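Local coordinates for protein B (Streptococcus agalactiae, PDB 5H6I) that is the secreted CAMP factor, a pore-forming toxin with membrane-permeabilizing activity that is also grouped with the bacterial Fc-binding proteins, at residues A150-N153 and D154-L158; V225-Q228 and Q229-E233. All coordinates share one frame; numbering follows the deposited sequence.

How the contacts relate
Both contacts are local, each between residues three to five apart along a helix, and they lie far from one another: their centres are 34 Å apart and their nearest atoms about 20 Å, so they do not touch. Contact 1 (150-153 with 154-158) sits inside helix 145-163, with turns of the same helix before and after it, whereas contact 2 (225-228 with 229-233) is the start of the last helix, 227-245. Their outer partners differ as well: contact 1 leans on helices 93-115 and 121-139, contact 2 on helices 179-196 and 203-220. Both belong to the CAMP factor fold, which is built of helices without strands.

Contact 1 of 2, residues A150-N153 and D154-L158; sequences AQVN and DVKAL
Four successive backbone bonds join residues 150-153 to residues 154-158. Asp154 N donates to Ala150 O (3.1 Å), Val155 N to Gln151 O (3.0 Å), Lys156 N to Val152 O (3.0 Å) and Ala157 N to Asn153 O (2.8 Å). Every one spans four residues, and the N-H...O angle is widest, 167°, in the last.

The closest approach of one side chain to another is that of Gln151 to Asp154. With CG anti to the backbone N (chi1 -172°) and a bend at the next torsion, the Gln151 amide folds forward along the helix although its CB points away, and NE2 comes to lie 3.5 Å from Asp154 CB. The amide and carboxylate planes stand 82° apart. Gln151 OE1 and Asp154 OD2, both oxygens, face each other at 3.5 Å, so the contact is best described as the amide packing on Asp154 CB, with no hydrogen bond identified. Gln151 NE2 also comes within 4.1 Å of Val155 CG2, the valine branch lying roughly perpendicular to the glutamine chain.

The i to i+4 pattern and the uniformly helical backbone angles are those of a regular alpha helix, here an inner part of helix 145-163 in a helical bundle. Its buried side, formed by Gln151, Val152 and Val155, packs on helices 121-139 and 93-115: Gln151 touches Lys133, Leu134 and Arg137, Val152 rests on Leu134 and Ala101, and Val155 on Ala108.

Lys156 runs back beside the preceding turn. Its extended chain carries NZ to 4.2 Å from Val152 CG1 and toward Asp104, with which it forms a long, weak ion pair.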
loop_
_atom_site.group_PDB
_atom_site.type_symbol
_atom_site.label_atom_id
_atom_site.label_comp_id
_atom_site.label_asym_id
_atom_site.label_seq_id
_atom_site.Cartn_x
_atom_site.Cartn_y
_atom_site.Cartn_z
ATOM N N ALA A 150 10.149 -14.244 -15.273
ATOM C CA ALA A 150 10.393 -13.183 -16.244
ATOM C C ALA A 150 9.578 -11.939 -15.915
ATOM O O ALA A 150 10.038 -10.812 -16.131
ATOM C CB ALA A 150 10.074 -13.677 -17.656
ATOM N N GLN A 151 8.367 -12.125 -15.384
ATOM C CA GLN A 151 7.533 -10.983 -15.030
ATOM C C GLN A 151 8.024 -10.301 -13.759
ATOM O O GLN A 151 7.852 -9.086 -13.604
ATOM C CB GLN A 151 6.078 -11.426 -14.876
ATOM C CG GLN A 151 5.092 -10.286 -14.688
ATOM C CD GLN A 151 5.248 -9.196 -15.730
ATOM O OE1 GLN A 151 5.360 -9.472 -16.925
ATOM N NE2 GLN A 151 5.256 -7.946 -15.281
ATOM N N VAL A 152 8.631 -11.059 -12.843
ATOM C CA VAL A 152 9.200 -10.456 -11.640
ATOM C C VAL A 152 10.321 -9.494 -12.012
ATOM O O VAL A 152 10.461 -8.417 -11.419
ATOM C CB VAL A 152 9.683 -11.553 -10.672
ATOM C CG1 VAL A 152 10.636 -10.979 -9.634
ATOM C CG2 VAL A 152 8.496 -12.222 -9.995
ATOM N N ASN A 153 11.127 -9.860 -13.013
ATOM C CA ASN A 153 12.170 -8.958 -13.485
ATOM C C ASN A 153 11.583 -7.757 -14.215
ATOM O O ASN A 153 12.154 -6.661 -14.159
ATOM C CB ASN A 153 13.146 -9.710 -14.389
ATOM C CG ASN A 153 13.922 -10.778 -13.643
ATOM O OD1 ASN A 153 14.279 -10.602 -12.477
ATOM N ND2 ASN A 153 14.186 -11.895 -14.310
ATOM N N ASP A 154 10.455 -7.943 -14.905
ATOM C CA ASP A 154 9.757 -6.807 -15.502
ATOM C C ASP A 154 9.356 -5.797 -14.436
ATOM O O ASP A 154 9.487 -4.584 -14.636
ATOM C CB ASP A 154 8.525 -7.291 -16.266
ATOM C CG ASP A 154 8.707 -7.228 -17.769
ATOM O OD1 ASP A 154 9.863 -7.101 -18.225
ATOM O OD2 ASP A 154 7.692 -7.304 -18.493
ATOM N N VAL A 155 8.873 -6.284 -13.293
ATOM C CA VAL A 155 8.481 -5.395 -12.204
ATOM C C VAL A 155 9.702 -4.683 -11.634
ATOM O O VAL A 155 9.683 -3.467 -11.410
ATOM C CB VAL A 155 7.726 -6.186 -11.120
ATOM C CG1 VAL A 155 7.652 -5.392 -9.824
ATOM C CG2 VAL A 155 6.333 -6.554 -11.611
ATOM N N LYS A 156 10.787 -5.427 -11.402
ATOM C CA LYS A 156 11.995 -4.824 -10.847
ATOM C C LYS A 156 12.582 -3.787 -11.799
ATOM O O LYS A 156 13.013 -2.712 -11.366
ATOM C CB LYS A 156 13.024 -5.907 -10.528
ATOM C CG LYS A 156 12.776 -6.626 -9.212
ATOM C CD LYS A 156 13.681 -7.839 -9.069
ATOM C CE LYS A 156 13.502 -8.508 -7.717
ATOM N NZ LYS A 156 14.178 -9.832 -7.666
ATOM N N ALA A 157 12.606 -4.093 -13.099
ATOM C CA ALA A 157 13.047 -3.107 -14.077
ATOM C C ALA A 157 12.089 -1.925 -14.146
ATOM O O ALA A 157 12.521 -0.790 -14.373
ATOM C CB ALA A 157 13.190 -3.755 -15.454
ATOM N N LEU A 158 10.791 -2.172 -13.952
ATOM C CA LEU A 158 9.822 -1.082 -13.937
ATOM C C LEU A 158 10.014 -0.182 -12.725
ATOM O O LEU A 158 9.746 1.023 -12.802
ATOM C CB LEU A 158 8.403 -1.650 -13.960
ATOM C CG LEU A 158 7.272 -0.737 -14.428
ATOM C CD1 LEU A 158 7.540 -0.215 -15.829
ATOM C CD2 LEU A 158 5.952 -1.485 -14.378
#

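Contact 2 of 2, residues V225-Q228 and Q229-E233; sequences VTVQ and QVDQE
A single side-chain oxygen, Gln229 OE1, takes two hydrogen bonds from Thr226, one from its backbone and one from its hydroxyl. Thr226 N lies 2.7 Å from Gln229 OE1 with an N-H...O angle of 157°, and Thr226 OG1 donates to the same Gln229 OE1 at 3.1 Å. The two donors arrive from opposite faces of the amide plane. Thr226 OG1 in turn accepts from Gln229 N in a weak bond of 3.3 Å (163°); with the Thr226 N to Gln229 OE1 bond it makes the reciprocal pair of a capping box, Thr226 being the N-cap. A chi1 of 56° turns the hydroxyl in toward the helix start, where it meets both Gln229 N and OE1, while Gln229, extended beyond CG, leans back over the first turn.

Regular helical bonding begins at once: Val230 N donates to Thr226 O (3.2 Å), Asp231 N to Val227 O (3.2 Å) and Gln232 N to Gln228 O (2.9 Å).

Beside these polar bonds, Val225 CG2 meets Val230 CG2 at 4.2 Å, an apolar contact linking the residue before the N-cap with the fourth residue of the helix. Val225 also packs on Val219 of helix 203-220, and both valines touch Lys179 of helix 179-196.

Gln229 OE1 is gripped from both faces of its amide, which should restrict rotation of that amide and hold it over the Thr226 N-H, and this closure marks where helix 227-245 begins.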
loop_
_atom_site.group_PDB
_atom_site.type_symbol
_atom_site.label_atom_id
_atom_site.label_comp_id
_atom_site.label_asym_id
_atom_site.label_seq_id
_atom_site.Cartn_x
_atom_site.Cartn_y
_atom_site.Cartn_z
ATOM N N VAL A 225 -6.807 20.995 -5.126
ATOM C CA VAL A 225 -5.736 21.577 -4.330
ATOM C C VAL A 225 -4.389 21.181 -4.925
ATOM O O VAL A 225 -4.227 20.096 -5.499
ATOM C CB VAL A 225 -5.833 21.147 -2.856
ATOM C CG1 VAL A 225 -6.986 21.862 -2.166
ATOM C CG2 VAL A 225 -5.981 19.642 -2.748
ATOM N N THR A 226 -3.416 22.073 -4.791
ATOM C CA THR A 226 -2.084 21.832 -5.319
ATOM C C THR A 226 -1.223 21.109 -4.287
ATOM O O THR A 226 -1.616 20.909 -3.136
ATOM C CB THR A 226 -1.427 23.149 -5.731
ATOM O OG1 THR A 226 -1.411 24.046 -4.612
ATOM C CG2 THR A 226 -2.196 23.790 -6.875
ATOM N N VAL A 227 -0.029 20.703 -4.724
ATOM C CA VAL A 227 0.930 20.090 -3.810
ATOM C C VAL A 227 1.293 21.066 -2.698
ATOM O O VAL A 227 1.482 20.673 -1.539
ATOM C CB VAL A 227 2.174 19.616 -4.585
ATOM C CG1 VAL A 227 3.290 19.216 -3.629
ATOM C CG2 VAL A 227 1.814 18.460 -5.504
ATOM N N GLN A 228 1.374 22.357 -3.029
ATOM C CA GLN A 228 1.663 23.371 -2.020
ATOM C C GLN A 228 0.551 23.442 -0.980
ATOM O O GLN A 228 0.817 23.436 0.228
ATOM C CB GLN A 228 1.860 24.730 -2.691
ATOM C CG GLN A 228 3.306 25.174 -2.793
ATOM C CD GLN A 228 3.448 26.682 -2.811
ATOM O OE1 GLN A 228 3.828 27.294 -1.813
ATOM N NE2 GLN A 228 3.135 27.291 -3.950
ATOM N N GLN A 229 -0.704 23.507 -1.432
ATOM C CA GLN A 229 -1.826 23.633 -0.506
ATOM C C GLN A 229 -1.921 22.440 0.436
ATOM O O GLN A 229 -2.413 22.577 1.561
ATOM C CB GLN A 229 -3.132 23.801 -1.282
ATOM C CG GLN A 229 -3.262 25.136 -1.994
ATOM C CD GLN A 229 -4.419 25.161 -2.973
ATOM O OE1 GLN A 229 -4.371 24.525 -4.025
ATOM N NE2 GLN A 229 -5.470 25.899 -2.630
ATOM N N VAL A 230 -1.463 21.266 -0.002
ATOM C CA VAL A 230 -1.444 20.106 0.882
ATOM C C VAL A 230 -0.357 20.264 1.939
ATOM O O VAL A 230 -0.545 19.893 3.104
ATOM C CB VAL A 230 -1.266 18.814 0.061
ATOM C CG1 VAL A 230 -0.916 17.641 0.966
ATOM C CG2 VAL A 230 -2.529 18.518 -0.734
ATOM N N ASP A 231 0.789 20.833 1.556
ATOM C CA ASP A 231 1.866 21.053 2.517
ATOM C C ASP A 231 1.468 22.077 3.574
ATOM O O ASP A 231 1.745 21.887 4.764
ATOM C CB ASP A 231 3.134 21.503 1.789
ATOM C CG ASP A 231 4.035 20.340 1.412
ATOM O OD1 ASP A 231 3.998 19.305 2.109
ATOM O OD2 ASP A 231 4.783 20.465 0.419
ATOM N N GLN A 232 0.819 23.169 3.161
ATOM C CA GLN A 232 0.409 24.191 4.120
ATOM C C GLN A 232 -0.693 23.678 5.039
ATOM O O GLN A 232 -0.736 24.032 6.224
ATOM C CB GLN A 232 -0.050 25.453 3.389
ATOM C CG GLN A 232 0.830 25.851 2.216
ATOM C CD GLN A 232 0.317 27.080 1.491
ATOM O OE1 GLN A 232 0.771 28.196 1.740
ATOM N NE2 GLN A 232 -0.641 26.880 0.592
ATOM N N GLU A 233 -1.595 22.845 4.513
ATOM C CA GLU A 233 -2.641 22.273 5.353
ATOM C C GLU A 233 -2.059 21.364 6.428
ATOM O O GLU A 233 -2.600 21.292 7.538
ATOM C CB GLU A 233 -3.646 21.505 4.494
ATOM C CG GLU A 233 -4.924 21.122 5.226
ATOM C CD GLU A 233 -5.680 22.330 5.742
ATOM O OE1 GLU A 233 -5.690 23.367 5.046
ATOM O OE2 GLU A 233 -6.263 22.243 6.844
#